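PDB 1RCU: TIGR00725 family protein from Thermotoga maritima, which is of unknown function but belongs to the SLOG superfamily, whose Rossmann-like domains are thought to bind nucleotides or related ligands. Local coordinates for residues A[60-65]-A[83-88]; A[69-74]-A[94-99]; A[111-116]-A[131-136]; A[119-124]-A[144-149]; A[137-142]-A[171-176]. All coordinates share one frame; numbering follows the deposited sequence.

Contact 1: residues A[60-65]-A[83-88]; sequences LVFNGG and TVVGIL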
# COMPACT_ATOMS: atom_id res chain seq x y z
N LEU A 60 -21.31 -14.31 0.38
CA LEU A 60 -19.92 -14.57 0.05
C LEU A 60 -19.10 -14.08 1.25
O LEU A 60 -19.16 -12.90 1.59
CB LEU A 60 -19.54 -13.82 -1.23
CG LEU A 60 -18.11 -14.01 -1.72
CD1 LEU A 60 -17.81 -15.50 -1.84
CD2 LEU A 60 -17.95 -13.30 -3.04
N VAL A 61 -18.34 -14.97 1.89
CA VAL A 61 -17.57 -14.59 3.07
C VAL A 61 -16.09 -14.25 2.87
O VAL A 61 -15.36 -14.96 2.18
CB VAL A 61 -17.72 -15.67 4.18
CG1 VAL A 61 -17.03 -15.21 5.47
CG2 VAL A 61 -19.21 -15.94 4.45
N PHE A 62 -15.67 -13.15 3.48
CA PHE A 62 -14.28 -12.68 3.43
C PHE A 62 -13.73 -12.54 4.84
O PHE A 62 -14.46 -12.13 5.75
CB PHE A 62 -14.16 -11.29 2.80
CG PHE A 62 -14.26 -11.28 1.32
CD1 PHE A 62 -15.47 -11.53 0.69
CD2 PHE A 62 -13.14 -11.01 0.54
CE1 PHE A 62 -15.57 -11.51 -0.69
CE2 PHE A 62 -13.22 -10.99 -0.86
CZ PHE A 62 -14.44 -11.24 -1.48
N ASN A 63 -12.45 -12.84 5.02
CA ASN A 63 -11.79 -12.70 6.30
C ASN A 63 -10.28 -12.58 6.13
O ASN A 63 -9.76 -12.80 5.04
CB ASN A 63 -12.15 -13.87 7.24
CG ASN A 63 -11.72 -15.21 6.70
OD1 ASN A 63 -10.56 -15.42 6.36
ND2 ASN A 63 -12.66 -16.14 6.62
N GLY A 64 -9.59 -12.23 7.22
CA GLY A 64 -8.15 -12.06 7.21
C GLY A 64 -7.32 -13.29 6.91
O GLY A 64 -6.09 -13.23 7.01
N GLY A 65 -7.98 -14.40 6.60
CA GLY A 65 -7.31 -15.64 6.22
C GLY A 65 -6.43 -16.44 7.18
O GLY A 65 -6.02 -17.55 6.82
N THR A 83 -18.76 -20.32 -0.10
CA THR A 83 -17.44 -19.88 -0.53
C THR A 83 -16.90 -18.86 0.45
O THR A 83 -17.62 -17.96 0.87
CB THR A 83 -17.46 -19.20 -1.91
OG1 THR A 83 -17.98 -20.10 -2.89
CG2 THR A 83 -16.03 -18.78 -2.32
N VAL A 84 -15.63 -18.99 0.81
CA VAL A 84 -15.01 -18.06 1.73
C VAL A 84 -13.64 -17.70 1.18
O VAL A 84 -12.81 -18.56 0.87
CB VAL A 84 -14.93 -18.65 3.18
CG1 VAL A 84 -14.32 -20.00 3.15
CG2 VAL A 84 -14.16 -17.70 4.11
N VAL A 85 -13.41 -16.40 1.06
CA VAL A 85 -12.17 -15.88 0.50
C VAL A 85 -11.30 -15.20 1.55
O VAL A 85 -11.77 -14.35 2.31
CB VAL A 85 -12.49 -14.87 -0.61
CG1 VAL A 85 -11.21 -14.18 -1.09
CG2 VAL A 85 -13.20 -15.57 -1.76
N GLY A 86 -10.02 -15.57 1.56
CA GLY A 86 -9.09 -14.99 2.51
C GLY A 86 -8.16 -13.95 1.92
O GLY A 86 -7.61 -14.14 0.83
N ILE A 87 -7.99 -12.84 2.63
CA ILE A 87 -7.10 -11.76 2.21
C ILE A 87 -5.94 -11.89 3.19
O ILE A 87 -6.08 -11.59 4.37
CB ILE A 87 -7.77 -10.38 2.39
CG1 ILE A 87 -9.11 -10.34 1.66
CG2 ILE A 87 -6.87 -9.28 1.85
CD1 ILE A 87 -9.02 -10.28 0.17
N LEU A 88 -4.80 -12.33 2.68
CA LEU A 88 -3.63 -12.56 3.51
C LEU A 88 -2.59 -11.48 3.59
O LEU A 88 -2.26 -10.83 2.59
CB LEU A 88 -2.93 -13.84 3.06
CG LEU A 88 -3.69 -15.15 3.25
CD1 LEU A 88 -3.20 -16.17 2.24
CD2 LEU A 88 -3.49 -15.64 4.68

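Contact 2: residues A[69-74]-A[94-99]; sequences VMELVS and GNPYLS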
# COMPACT_ATOMS: atom_id res chain seq x y z
N VAL A 69 -10.53 -17.11 15.05
CA VAL A 69 -11.91 -16.96 14.63
C VAL A 69 -12.04 -17.12 13.11
O VAL A 69 -12.98 -17.73 12.62
CB VAL A 69 -12.48 -15.56 15.04
CG1 VAL A 69 -13.71 -15.20 14.21
CG2 VAL A 69 -12.85 -15.57 16.50
N MSE A 70 -11.07 -16.56 12.38
CA MSE A 70 -11.07 -16.63 10.91
C MSE A 70 -11.12 -18.07 10.42
O MSE A 70 -11.85 -18.40 9.49
CB MSE A 70 -9.84 -15.92 10.33
CG MSE A 70 -9.78 -14.40 10.58
SE MSE A 70 -7.97 -13.62 10.46
CE MSE A 70 -7.24 -14.37 12.11
N GLU A 71 -10.34 -18.95 11.06
CA GLU A 71 -10.30 -20.34 10.67
C GLU A 71 -11.61 -21.07 10.91
O GLU A 71 -12.10 -21.79 10.04
CB GLU A 71 -9.18 -21.06 11.42
CG GLU A 71 -8.99 -22.52 11.02
CD GLU A 71 -7.72 -23.11 11.59
OE1 GLU A 71 -6.64 -22.50 11.38
OE2 GLU A 71 -7.79 -24.19 12.23
N LEU A 72 -12.19 -20.86 12.09
CA LEU A 72 -13.43 -21.51 12.47
C LEU A 72 -14.63 -21.07 11.64
O LEU A 72 -15.48 -21.89 11.27
CB LEU A 72 -13.69 -21.25 13.95
CG LEU A 72 -12.55 -21.74 14.86
CD1 LEU A 72 -12.79 -21.25 16.28
CD2 LEU A 72 -12.45 -23.26 14.81
N VAL A 73 -14.71 -19.78 11.36
CA VAL A 73 -15.80 -19.27 10.55
C VAL A 73 -15.65 -19.87 9.15
O VAL A 73 -16.64 -20.27 8.53
CB VAL A 73 -15.76 -17.73 10.51
CG1 VAL A 73 -16.51 -17.23 9.30
CG2 VAL A 73 -16.41 -17.18 11.78
N SER A 74 -14.41 -19.96 8.67
CA SER A 74 -14.18 -20.52 7.35
C SER A 74 -14.60 -22.00 7.30
O SER A 74 -15.23 -22.45 6.35
CB SER A 74 -12.71 -20.37 7.00
OG SER A 74 -12.36 -19.00 6.98
N GLY A 94 -2.43 -18.97 4.88
CA GLY A 94 -3.87 -18.98 5.09
C GLY A 94 -4.34 -20.28 5.73
O GLY A 94 -3.67 -21.31 5.63
N ASN A 95 -5.49 -20.24 6.38
CA ASN A 95 -6.02 -21.43 7.01
C ASN A 95 -6.44 -22.40 5.90
O ASN A 95 -6.71 -21.98 4.77
CB ASN A 95 -7.19 -21.06 7.94
CG ASN A 95 -8.41 -20.54 7.20
OD1 ASN A 95 -9.03 -21.27 6.43
ND2 ASN A 95 -8.76 -19.28 7.43
N PRO A 96 -6.48 -23.71 6.20
CA PRO A 96 -6.86 -24.72 5.20
C PRO A 96 -8.32 -24.85 4.77
O PRO A 96 -8.71 -25.87 4.20
CB PRO A 96 -6.33 -26.01 5.82
CG PRO A 96 -6.58 -25.78 7.27
CD PRO A 96 -6.08 -24.35 7.46
N TYR A 97 -9.14 -23.83 5.03
CA TYR A 97 -10.54 -23.92 4.62
C TYR A 97 -10.89 -22.85 3.61
O TYR A 97 -12.04 -22.75 3.19
CB TYR A 97 -11.45 -23.78 5.83
CG TYR A 97 -11.23 -24.84 6.88
CD1 TYR A 97 -11.72 -26.15 6.71
CD2 TYR A 97 -10.52 -24.54 8.06
CE1 TYR A 97 -11.52 -27.11 7.69
CE2 TYR A 97 -10.31 -25.50 9.03
CZ TYR A 97 -10.81 -26.78 8.84
OH TYR A 97 -10.59 -27.72 9.81
N LEU A 98 -9.90 -22.06 3.21
CA LEU A 98 -10.14 -20.98 2.27
C LEU A 98 -10.48 -21.49 0.87
O LEU A 98 -9.77 -22.34 0.32
CB LEU A 98 -8.93 -20.05 2.23
CG LEU A 98 -8.59 -19.29 3.51
CD1 LEU A 98 -7.32 -18.49 3.27
CD2 LEU A 98 -9.74 -18.38 3.90
N SER A 99 -11.57 -20.99 0.30
CA SER A 99 -11.95 -21.39 -1.05
C SER A 99 -10.91 -20.79 -1.98
O SER A 99 -10.50 -21.41 -2.94
CB SER A 99 -13.33 -20.83 -1.41
OG SER A 99 -14.33 -21.33 -0.54

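Contact 3: residues A[111-116]-A[131-136]; sequences RSFVLL and TAIEIL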
# COMPACT_ATOMS: atom_id res chain seq x y z
N ARG A 111 -3.48 -4.72 5.04
CA ARG A 111 -4.18 -5.89 4.51
C ARG A 111 -5.64 -5.79 4.95
O ARG A 111 -6.57 -6.11 4.20
CB ARG A 111 -3.54 -7.17 5.08
CG ARG A 111 -4.22 -8.49 4.72
CD ARG A 111 -5.26 -8.98 5.74
NE ARG A 111 -4.96 -8.51 7.08
CZ ARG A 111 -4.87 -9.29 8.15
NH1 ARG A 111 -5.06 -10.60 8.04
NH2 ARG A 111 -4.61 -8.75 9.33
N SER A 112 -5.83 -5.32 6.19
CA SER A 112 -7.16 -5.14 6.76
C SER A 112 -7.98 -4.12 5.98
O SER A 112 -9.18 -4.28 5.80
CB SER A 112 -7.05 -4.67 8.22
OG SER A 112 -6.61 -5.72 9.07
N PHE A 113 -7.32 -3.06 5.54
CA PHE A 113 -8.06 -2.07 4.79
C PHE A 113 -8.46 -2.52 3.41
O PHE A 113 -9.47 -2.05 2.89
CB PHE A 113 -7.30 -0.74 4.80
CG PHE A 113 -7.46 -0.01 6.09
CD1 PHE A 113 -8.67 0.61 6.40
CD2 PHE A 113 -6.47 -0.07 7.06
CE1 PHE A 113 -8.90 1.14 7.67
CE2 PHE A 113 -6.68 0.46 8.32
CZ PHE A 113 -7.90 1.06 8.63
N VAL A 114 -7.71 -3.43 2.80
CA VAL A 114 -8.16 -3.90 1.50
C VAL A 114 -9.22 -4.97 1.76
O VAL A 114 -10.07 -5.23 0.90
CB VAL A 114 -7.01 -4.48 0.61
CG1 VAL A 114 -5.69 -4.34 1.29
CG2 VAL A 114 -7.31 -5.90 0.23
N LEU A 115 -9.20 -5.54 2.95
CA LEU A 115 -10.17 -6.56 3.34
C LEU A 115 -11.52 -5.87 3.53
O LEU A 115 -12.56 -6.37 3.10
CB LEU A 115 -9.73 -7.20 4.66
CG LEU A 115 -10.38 -8.45 5.26
CD1 LEU A 115 -10.78 -8.14 6.65
CD2 LEU A 115 -11.55 -8.93 4.43
N LEU A 116 -11.49 -4.69 4.17
CA LEU A 116 -12.70 -3.92 4.42
C LEU A 116 -13.38 -3.40 3.15
O LEU A 116 -14.59 -3.16 3.16
CB LEU A 116 -12.39 -2.75 5.35
CG LEU A 116 -12.14 -3.14 6.80
CD1 LEU A 116 -11.58 -1.92 7.55
CD2 LEU A 116 -13.45 -3.66 7.44
N THR A 131 -8.53 -6.45 15.37
CA THR A 131 -9.97 -6.44 15.19
C THR A 131 -10.54 -5.06 15.52
O THR A 131 -11.54 -4.60 14.93
CB THR A 131 -10.61 -7.54 16.06
OG1 THR A 131 -10.08 -8.82 15.67
CG2 THR A 131 -12.13 -7.56 15.90
N ALA A 132 -9.89 -4.38 16.46
CA ALA A 132 -10.32 -3.05 16.87
C ALA A 132 -10.09 -2.06 15.73
O ALA A 132 -10.95 -1.23 15.43
CB ALA A 132 -9.55 -2.63 18.11
N ILE A 133 -8.93 -2.17 15.09
CA ILE A 133 -8.57 -1.31 13.98
C ILE A 133 -9.52 -1.55 12.82
O ILE A 133 -9.91 -0.60 12.11
CB ILE A 133 -7.12 -1.58 13.53
CG1 ILE A 133 -6.14 -1.13 14.62
CG2 ILE A 133 -6.83 -0.85 12.21
CD1 ILE A 133 -4.70 -1.49 14.34
N GLU A 134 -9.90 -2.81 12.62
CA GLU A 134 -10.83 -3.16 11.56
C GLU A 134 -12.25 -2.64 11.81
O GLU A 134 -12.91 -2.21 10.88
CB GLU A 134 -10.84 -4.69 11.35
CG GLU A 134 -9.49 -5.17 10.85
CD GLU A 134 -9.33 -6.66 10.86
OE1 GLU A 134 -9.93 -7.33 11.72
OE2 GLU A 134 -8.60 -7.17 9.99
N ILE A 135 -12.69 -2.69 13.06
CA ILE A 135 -14.01 -2.22 13.44
C ILE A 135 -14.06 -0.70 13.19
O ILE A 135 -14.99 -0.19 12.57
CB ILE A 135 -14.32 -2.55 14.94
CG1 ILE A 135 -14.52 -4.06 15.13
CG2 ILE A 135 -15.55 -1.78 15.41
CD1 ILE A 135 -14.55 -4.51 16.60
N LEU A 136 -13.04 0.01 13.67
CA LEU A 136 -12.97 1.46 13.49
C LEU A 136 -12.81 1.83 12.02
O LEU A 136 -13.42 2.80 11.53
CB LEU A 136 -11.81 2.06 14.31
CG LEU A 136 -12.16 2.59 15.72
CD1 LEU A 136 -12.92 1.57 16.53
CD2 LEU A 136 -10.87 2.99 16.44

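Contact 4: residues A[119-124]-A[144-149]; sequences ADVVVS and PVILLR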
# COMPACT_ATOMS: atom_id res chain seq x y z
N ALA A 119 -16.41 -5.42 1.77
CA ALA A 119 -17.55 -5.66 2.63
C ALA A 119 -18.78 -4.81 2.39
O ALA A 119 -18.68 -3.61 2.11
CB ALA A 119 -17.13 -5.52 4.11
N ASP A 120 -19.94 -5.44 2.51
CA ASP A 120 -21.21 -4.74 2.42
C ASP A 120 -21.59 -4.59 3.88
O ASP A 120 -22.40 -3.74 4.25
CB ASP A 120 -22.27 -5.57 1.72
CG ASP A 120 -22.01 -5.69 0.23
OD1 ASP A 120 -21.72 -4.64 -0.40
OD2 ASP A 120 -22.11 -6.81 -0.32
N VAL A 121 -21.00 -5.46 4.71
CA VAL A 121 -21.25 -5.45 6.14
C VAL A 121 -20.16 -6.25 6.85
O VAL A 121 -19.65 -7.23 6.32
CB VAL A 121 -22.64 -6.05 6.48
CG1 VAL A 121 -22.69 -7.52 6.13
CG2 VAL A 121 -22.93 -5.85 7.96
N VAL A 122 -19.79 -5.79 8.05
CA VAL A 122 -18.76 -6.44 8.85
C VAL A 122 -19.32 -7.02 10.15
O VAL A 122 -20.08 -6.35 10.87
CB VAL A 122 -17.65 -5.44 9.23
CG1 VAL A 122 -16.60 -6.12 10.12
CG2 VAL A 122 -17.02 -4.88 7.97
N VAL A 123 -18.97 -8.27 10.45
CA VAL A 123 -19.40 -8.95 11.67
C VAL A 123 -18.14 -9.18 12.48
O VAL A 123 -17.16 -9.71 11.98
CB VAL A 123 -20.07 -10.30 11.35
CG1 VAL A 123 -20.51 -10.98 12.65
CG2 VAL A 123 -21.26 -10.07 10.45
N SER A 124 -18.19 -8.80 13.75
CA SER A 124 -17.05 -8.88 14.66
C SER A 124 -17.21 -9.89 15.79
O SER A 124 -18.26 -9.96 16.42
CB SER A 124 -16.85 -7.47 15.23
OG SER A 124 -15.68 -7.39 15.99
N PRO A 144 -21.44 -0.90 7.46
CA PRO A 144 -22.14 -1.23 8.70
C PRO A 144 -21.43 -2.39 9.38
O PRO A 144 -20.98 -3.33 8.74
CB PRO A 144 -23.54 -1.59 8.23
CG PRO A 144 -23.31 -2.07 6.82
CD PRO A 144 -22.31 -1.07 6.30
N VAL A 145 -21.34 -2.28 10.70
CA VAL A 145 -20.69 -3.26 11.54
C VAL A 145 -21.73 -3.86 12.48
O VAL A 145 -22.58 -3.16 13.04
CB VAL A 145 -19.56 -2.61 12.41
CG1 VAL A 145 -18.98 -3.66 13.37
CG2 VAL A 145 -18.46 -2.02 11.52
N ILE A 146 -21.64 -5.18 12.65
CA ILE A 146 -22.51 -5.87 13.58
C ILE A 146 -21.59 -6.54 14.59
O ILE A 146 -20.81 -7.42 14.24
CB ILE A 146 -23.36 -6.93 12.88
CG1 ILE A 146 -24.25 -6.26 11.83
CG2 ILE A 146 -24.21 -7.70 13.93
CD1 ILE A 146 -24.98 -7.24 10.93
N LEU A 147 -21.67 -6.10 15.84
CA LEU A 147 -20.84 -6.67 16.90
C LEU A 147 -21.60 -7.86 17.45
O LEU A 147 -22.79 -7.76 17.77
CB LEU A 147 -20.62 -5.66 18.05
CG LEU A 147 -20.15 -4.22 17.76
CD1 LEU A 147 -20.11 -3.40 19.06
CD2 LEU A 147 -18.76 -4.23 17.12
N LEU A 148 -20.93 -9.01 17.53
CA LEU A 148 -21.58 -10.19 18.07
C LEU A 148 -21.17 -10.18 19.54
O LEU A 148 -20.10 -10.66 19.91
CB LEU A 148 -21.07 -11.45 17.35
CG LEU A 148 -21.92 -12.71 17.54
CD1 LEU A 148 -23.40 -12.44 17.19
CD2 LEU A 148 -21.36 -13.80 16.66
N ARG A 149 -22.02 -9.59 20.37
CA ARG A 149 -21.77 -9.44 21.80
C ARG A 149 -21.63 -10.73 22.59
O ARG A 149 -22.09 -11.79 22.17
CB ARG A 149 -22.88 -8.58 22.41
CG ARG A 149 -23.11 -7.34 21.60
CD ARG A 149 -21.93 -6.42 21.66
NE ARG A 149 -22.21 -5.38 22.64
CZ ARG A 149 -22.00 -5.50 23.94
NH1 ARG A 149 -21.48 -6.61 24.43
NH2 ARG A 149 -22.37 -4.52 24.73

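Contact 5: residues A[137-142]-A[171-176]; sequences GAYALG and RRIVEI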
# COMPACT_ATOMS: atom_id res chain seq x y z
N GLY A 137 -11.99 1.03 11.32
CA GLY A 137 -11.75 1.25 9.91
C GLY A 137 -13.02 1.06 9.12
O GLY A 137 -13.33 1.87 8.24
N ALA A 138 -13.75 -0.00 9.43
CA ALA A 138 -15.02 -0.30 8.76
C ALA A 138 -15.94 0.91 8.82
O ALA A 138 -16.57 1.30 7.83
CB ALA A 138 -15.69 -1.51 9.43
N TYR A 139 -16.01 1.50 10.01
CA TYR A 139 -16.85 2.67 10.26
C TYR A 139 -16.40 3.91 9.47
O TYR A 139 -17.23 4.66 8.96
CB TYR A 139 -16.86 2.96 11.76
CG TYR A 139 -17.48 4.28 12.13
CD1 TYR A 139 -16.71 5.44 12.24
CD2 TYR A 139 -18.85 4.37 12.38
CE1 TYR A 139 -17.27 6.65 12.58
CE2 TYR A 139 -19.42 5.58 12.74
CZ TYR A 139 -18.63 6.71 12.84
OH TYR A 139 -19.20 7.91 13.21
N ALA A 140 -15.09 4.12 9.38
CA ALA A 140 -14.57 5.26 8.66
C ALA A 140 -14.87 5.14 7.17
O ALA A 140 -14.94 6.14 6.47
CB ALA A 140 -13.09 5.37 8.88
N LEU A 141 -15.07 3.91 6.70
CA LEU A 141 -15.35 3.63 5.29
C LEU A 141 -16.86 3.53 4.97
O LEU A 141 -17.24 3.32 3.82
CB LEU A 141 -14.65 2.32 4.87
CG LEU A 141 -13.11 2.20 4.94
CD1 LEU A 141 -12.66 0.82 4.39
CD2 LEU A 141 -12.47 3.32 4.12
N GLY A 142 -17.71 3.68 5.97
CA GLY A 142 -19.14 3.61 5.74
C GLY A 142 -19.72 2.20 5.67
O GLY A 142 -20.79 1.97 5.09
N ARG A 171 -19.22 12.28 13.36
CA ARG A 171 -19.67 12.50 12.00
C ARG A 171 -20.73 11.45 11.72
O ARG A 171 -21.34 11.44 10.65
CB ARG A 171 -18.49 12.37 11.03
CG ARG A 171 -17.36 13.36 11.30
CD ARG A 171 -16.61 13.72 10.03
NE ARG A 171 -15.28 14.29 10.30
CZ ARG A 171 -14.23 13.58 10.70
NH1 ARG A 171 -14.33 12.27 10.88
NH2 ARG A 171 -13.08 14.19 10.94
N ARG A 172 -20.92 10.57 12.70
CA ARG A 172 -21.88 9.48 12.63
C ARG A 172 -21.95 8.83 11.26
O ARG A 172 -23.02 8.66 10.70
CB ARG A 172 -23.27 9.98 13.02
CG ARG A 172 -23.39 10.47 14.44
CD ARG A 172 -23.61 11.97 14.48
NE ARG A 172 -23.53 12.48 15.85
CZ ARG A 172 -24.39 12.17 16.82
NH1 ARG A 172 -25.40 11.35 16.57
NH2 ARG A 172 -24.22 12.67 18.04
N ILE A 173 -20.79 8.47 10.73
CA ILE A 173 -20.69 7.88 9.41
C ILE A 173 -21.67 6.73 9.14
O ILE A 173 -22.40 6.77 8.16
CB ILE A 173 -19.25 7.44 9.15
CG1 ILE A 173 -18.33 8.63 9.43
CG2 ILE A 173 -19.08 6.96 7.73
CD1 ILE A 173 -16.83 8.31 9.41
N VAL A 174 -21.69 5.71 10.00
CA VAL A 174 -22.60 4.58 9.82
C VAL A 174 -22.88 3.93 11.17
O VAL A 174 -22.07 4.04 12.09
CB VAL A 174 -22.03 3.54 8.82
CG1 VAL A 174 -20.70 3.00 9.31
CG2 VAL A 174 -23.02 2.41 8.61
N GLU A 175 -24.02 3.28 11.30
CA GLU A 175 -24.39 2.68 12.58
C GLU A 175 -23.66 1.39 12.95
O GLU A 175 -23.42 0.53 12.11
CB GLU A 175 -25.90 2.42 12.63
CG GLU A 175 -26.39 1.97 14.01
CD GLU A 175 -27.86 1.55 14.05
OE1 GLU A 175 -28.65 2.06 13.24
OE2 GLU A 175 -28.22 0.73 14.92
N ILE A 176 -23.29 1.28 14.22
CA ILE A 176 -22.63 0.07 14.69
C ILE A 176 -23.72 -0.76 15.36
O ILE A 176 -24.17 -0.44 16.45
CB ILE A 176 -21.57 0.38 15.74
CG1 ILE A 176 -20.51 1.33 15.18
CG2 ILE A 176 -20.94 -0.91 16.22
CD1 ILE A 176 -19.75 0.78 13.99

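Contact 1: residues A[60-65]-A[83-88]
Val85 N donates to Val61 O at 2.7 Å, and three further backbone bonds continue the ladder: Val61 N to Thr83 O, Asn63 N to Val85 O and Ile87 N to Asn63 O. The strands run parallel, with Val61 beside Val84, Phe62 beside Val85 and Asn63 beside Gly86. On one face the Phe62 ring lies alongside Val85, whose CB sits over the ring in a CH-pi contact, 4.1 Å from the centroid, while Ile87 CD1 reaches the ring edge. Replacing Phe62 by alanine removes the ring, which would probably leave Val85 CB without its aromatic cover and a gap beside Ile87 CD1. On the other face Val84 CG2 packs on Val61 CG1 and lies 3.3 Å from Asn63 ND2. With chi1 at 61°, the Asn63 amide folds back, and OD1 accepts Gly65 N on a lone pair at 2.8 Å, an Asx turn; ND2 is bonded to Ser74 OG. Gly65 has positive phi, and a CB there would clash with Leu88 CD2. Farther out, Leu115 of helix 108-116 backs Phe62, and Val77 of helix 68-79 covers Val61 and Val84. These are the paired strands of a beta-alpha-beta crossover in a Rossmann-like parallel sheet.

Contact 2: residues A[69-74]-A[94-99]
Asn95 and Ser74 meet at the closely packed inner part of this contact, where a loop lies against helix 68-79. Asn95 ND2 comes within 3.7 Å of Glu71 CA, and its OD1 lies 3.8 Å from Ser74 CB, so the amide rests directly on one turn of the helix. No hydrogen bond joins the two segments; the Ser74 hydroxyl and the Asn95 amide find their partners in other places. Ser74 OG turns back, with chi1 at -61°, to donate to Met70 O at 2.6 Å. That carbonyl also accepts Ser74 N, the two donors arriving from opposite faces of its plane. Asn95 is equally committed: OD1 accepts Tyr97 N at 2.9 Å in an Asx turn, and ND2 bonds to Arg66 O. Tyr97 CB then packs on Ser74 CB, and Leu98 CD2 approaches Ser74 OG more loosely.

The outer side is more open to solvent, with Glu71 and Tyr97 partly exposed. The extended Glu71 side chain slides past Asn95 in the opposite direction, their carboxylate and amide planes 56° apart, and OE1 comes to 3.8 Å from Asn95 CB. Glu71 CG meets the edge of the Tyr97 ring, 3.8 Å from CE2, while exposed Pro96 keeps its CD 4.4 Å from Glu71 OE1. Arg78, farther along the helix, also touches Tyr97. The chemistry therefore implies a join made directly by van der Waals packing, while Asn95 ties the loop by hydrogen bonds to the turn just before the helix.

Contact 3: residues A[111-116]-A[131-136]
Glu134 OE2 lies 2.6 Å from Ser112 OG, the shortest polar approach between the two helices. Ser112 OG is also in hydrogen-bonding contact with Phe108 O, one turn earlier. Glu134 gets there with CG anti to its carbonyl carbon (chi1 -65°) and an extended chain beyond, which lays CG against Ser112 as well, 3.6 Å from CB. Arg111 NH2 stands 4.3 Å from the same OE2, but the oxygen lies well out of the guanidinium plane, so the attraction is one of charge alone; NH2 is bonded to Phe108 O instead.

Apolar groups flank the polar centre. Leu115 CD1 lies 4.1 Å from OE2, and Leu116 CD1 rests on Glu134 O at 3.6 Å. Phe113 crosses Ile133 at about a right angle, with its CE2 4.1 Å from Ile133 CG2. Here the interface continues into the assembly: Gln109 of the third subunit packs on Phe113, and Leu136 of that subunit on Ile133. The short helix axes lie 10.0 Å apart and cross at -41°. Thr131 and Glu134 fit the GTxxE part of the signature of LOG-type proteins, in which the glutamate and a nearby arginine line the nucleotide pocket; a like role here is only inferred.

Contact 4: residues A[119-124]-A[144-149]
Val121 CG2 fills the hollow between Pro144 and Ile146, 4.0 Å from Pro144 CG and 3.9 Å from Ile146 CD1. With CG1 between the backbone N and the carbonyl carbon (chi1 66°), CG2 is left anti to the N, where it also rests on Pro144 O. The proline ring is a bump in turn: its CG presses on Asp120 O at 3.2 Å, at the end of the contact where the strands begin. Val123 completes this surface less tightly, its CG2 4.5 Å from Ile146 CB. Ile188 and Ile189 of helix 182-190 cover Ile146, and Ile189 also packs on Val121.

On the other face, Val145 CG2 nestles 4.2 Å from Val122 CB, and Leu147 CD2 lies beside Ser124 CB. Ala138 of helix 129-140 packs against both Val122 and Val145, while Ser124 OG is bonded to Thr155 OG1.

Backbone bonds fix the fit: Val122 N to Pro144 O, Ile146 N to Val122 O at 2.6 Å, Ser124 N to Ile146 O and Leu148 N to Ser124 O. The strand axes are inclined by only 16°. Parallel neighbours joined through helix 129-140 form a beta-alpha-beta crossover, the repeating element of the Rossmann-like fold.

Contact 5: residues A[137-142]-A[171-176]
The Tyr139 ring carries Ile173 over one face, with CB 4.0 Å from the ring centroid in a CH-pi contact, and meets Val174 O at its edge, 3.1 Å from CE2. Ile176 CD1 approaches CD2 obliquely. The ring belongs to the last turn of helix 129-140, which ends in a Schellman motif at Gly142, and it joins the helix layer of this Rossmann-like domain to the loop leading into strand 176-179.

Tyr139 extends from the helix with CG anti to the backbone N (chi1 170°), which carries the hydroxyl out to the loop. There OH accepts a weak bond from Ile173 N, 3.0 Å long but bent to 135°, and is also bonded to Asp169 OD2. A leucine in place of Tyr139 would probably leave Ile173 N and Asp169 without their hydroxyl partner and Ile173 CB without the ring beneath it.

Ile173 faces the helix end, its CD1 3.6 Å from Tyr139 CE1 and its CG2 3.2 Å from Tyr139 O. Val174 slides past the ring in the opposite direction, with CG1 between Tyr139 CD2 and Gly142. The positive phi of Gly142 suits glycine, since a CB would be jammed against the preceding carbonyl oxygen. Arg172 forms a salt bridge with Asp164. Ile129 of the third subunit packs on Tyr139 and Ala140. At the turn beyond the helix, Gly142 CA rests against Ile173 CG2 at 3.9 Å.

Overall arrangement
Contacts 1 and 4 are strand pairs in the same parallel sheet, their centres about 14 Å apart. Contact 2 adjoins contact 1, where Gly65 O lies 2.8 Å from Asn95 N in a probable hydrogen bond. Contact 3 meets contact 1 through Arg111, whose NH1 makes a weak hydrogen bond with Gly64 O, and meets contact 4 at Ser124. Function here being unknown, it is only inferred that Arg111, Glu134 and Gly64 lie where LOG-type relatives have their nucleotide pocket. Contacts 3 and 5 share helix 129-140 and both touch the third subunit; contact 5 reaches contact 4 at Val145. Contacts 2 and 5 lie on opposite sides of the chain's centre, about 26 Å apart between centres.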